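Local structure of BexL (Amycolatopsis orientalis, 4XRW) at residues A[159-162]-A[163-167]. The protein is a di-domain aromatase/cyclase that probably cyclises and aromatises a polyketide chain in the biosynthesis of BE-7585A. Numbering follows the deposited sequence.
Sequences LKHN and VELVT
Leu165 CD1 comes obliquely against the imidazole ring of His161, 3.7 Å from NE2, while Asn162 OD1 lies at the edge of that ring, in its plane. All three belong to the last turns of helix 138-166, the long C-terminal helix of the first helix-grip domain, just before strand 172-181 opens the second. A second flat group, the Glu164 carboxylate, takes the ammonium of Lys160 on the syn lone pair of OE2, with NZ 2.8 Å away, an i to i+4 salt bridge along the helix. The Lys160 chain runs extended as far as CE and then bends (chi4 54°), which swings NZ round to the carboxylate. Both ends are also hydrogen-bonded to the end of strand 22-30 and the loop after it: Lys160 NZ to Leu29 O, and Asp31 N to Glu164 OE2. Round the helix, Leu159 and Val163 lie side by side, CD1 to CG2 at 3.6 Å, and both pack on Ile50 of helix 47-50.

In the backbone, the Val163 N to Leu159 O and Glu164 N to Lys160 O bonds are regular i to i+4 links, but Leu165 N makes only a weak one to His161 O. It also turns to Asn162 O (3.0 Å), from above the carbonyl plane, and the same oxygen takes Val166 N almost head-on at 2.8 Å. The irregularity is confined to Leu165 N; the i to i+4 pattern resumes at Val166. At the very end Val163 O is gripped twice by Thr167, by the backbone N at 3.2 Å and by the hydroxyl OG1 at 2.9 Å.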
loop_
_atom_site.group_PDB
_atom_site.type_symbol
_atom_site.label_atom_id
_atom_site.label_comp_id
_atom_site.label_asym_id
_atom_site.label_seq_id
_atom_site.Cartn_x
_atom_site.Cartn_y
_atom_site.Cartn_z
ATOM N N LEU A 159 2.378 -12.572 3.831
ATOM C CA LEU A 159 2.307 -12.066 5.193
ATOM C C LEU A 159 3.576 -12.420 5.972
ATOM O O LEU A 159 4.174 -11.573 6.631
ATOM C CB LEU A 159 1.094 -12.624 5.922
ATOM C CG LEU A 159 0.973 -12.297 7.407
ATOM C CD1 LEU A 159 0.527 -10.855 7.592
ATOM C CD2 LEU A 159 0.017 -13.231 8.083
ATOM N N LYS A 160 3.959 -13.689 5.916
ATOM C CA LYS A 160 5.175 -14.147 6.590
ATOM C C LYS A 160 6.406 -13.399 6.074
ATOM O O LYS A 160 7.195 -12.889 6.859
ATOM C CB LYS A 160 5.342 -15.652 6.386
ATOM C CG LYS A 160 6.639 -16.235 6.922
ATOM C CD LYS A 160 6.741 -17.736 6.610
ATOM C CE LYS A 160 8.077 -18.325 7.111
ATOM N NZ LYS A 160 8.299 -18.028 8.569
ATOM N N HIS A 161 6.567 -13.341 4.755
ATOM C CA HIS A 161 7.712 -12.668 4.149
ATOM C C HIS A 161 7.815 -11.210 4.598
ATOM O O HIS A 161 8.873 -10.741 5.036
ATOM C CB HIS A 161 7.599 -12.747 2.636
ATOM C CG HIS A 161 8.739 -12.114 1.909
ATOM N ND1 HIS A 161 9.904 -12.795 1.626
ATOM C CD2 HIS A 161 8.890 -10.869 1.392
ATOM C CE1 HIS A 161 10.728 -11.991 0.974
ATOM N NE2 HIS A 161 10.137 -10.818 0.818
ATOM N N ASN A 162 6.700 -10.494 4.512
ATOM C CA ASN A 162 6.705 -9.072 4.823
ATOM C C ASN A 162 6.736 -8.752 6.304
ATOM O O ASN A 162 7.412 -7.797 6.706
ATOM C CB ASN A 162 5.502 -8.410 4.173
ATOM C CG ASN A 162 5.575 -8.488 2.689
ATOM O OD1 ASN A 162 6.616 -8.236 2.102
ATOM N ND2 ASN A 162 4.485 -8.889 2.065
ATOM N N VAL A 163 6.039 -9.531 7.124
ATOM C CA VAL A 163 6.038 -9.244 8.558
ATOM C C VAL A 163 7.460 -9.378 9.059
ATOM O O VAL A 163 7.921 -8.578 9.865
ATOM C CB VAL A 163 5.105 -10.188 9.370
ATOM C CG1 VAL A 163 5.383 -10.090 10.869
ATOM C CG2 VAL A 163 3.644 -9.838 9.115
ATOM N N GLU A 164 8.167 -10.384 8.568
ATOM C CA GLU A 164 9.541 -10.609 9.034
ATOM C C GLU A 164 10.493 -9.479 8.588
ATOM O O GLU A 164 11.527 -9.240 9.221
ATOM C CB GLU A 164 10.012 -11.999 8.580
ATOM C CG GLU A 164 9.356 -13.099 9.435
ATOM C CD GLU A 164 9.515 -14.539 8.901
ATOM O OE1 GLU A 164 10.306 -14.794 7.959
ATOM O OE2 GLU A 164 8.821 -15.431 9.449
ATOM N N LEU A 165 10.123 -8.738 7.545
ATOM C CA LEU A 165 10.923 -7.590 7.117
ATOM C C LEU A 165 10.482 -6.276 7.763
ATOM O O LEU A 165 11.334 -5.474 8.144
ATOM C CB LEU A 165 10.870 -7.433 5.596
ATOM C CG LEU A 165 11.368 -8.603 4.750
ATOM C CD1 LEU A 165 11.198 -8.263 3.284
ATOM C CD2 LEU A 165 12.809 -8.924 5.044
ATOM N N VAL A 166 9.174 -6.032 7.879
ATOM C CA VAL A 166 8.729 -4.720 8.368
ATOM C C VAL A 166 8.942 -4.591 9.878
ATOM O O VAL A 166 8.991 -3.478 10.390
ATOM C CB VAL A 166 7.237 -4.409 8.005
ATOM C CG1 VAL A 166 7.016 -4.618 6.504
ATOM C CG2 VAL A 166 6.255 -5.228 8.813
ATOM N N THR A 167 9.101 -5.713 10.586
ATOM C CA THR A 167 9.450 -5.633 12.007
ATOM C C THR A 167 10.963 -5.427 12.202
ATOM O O THR A 167 11.429 -5.262 13.333
ATOM C CB THR A 167 8.991 -6.884 12.786
ATOM O OG1 THR A 167 9.528 -8.070 12.184
ATOM C CG2 THR A 167 7.467 -6.966 12.799
#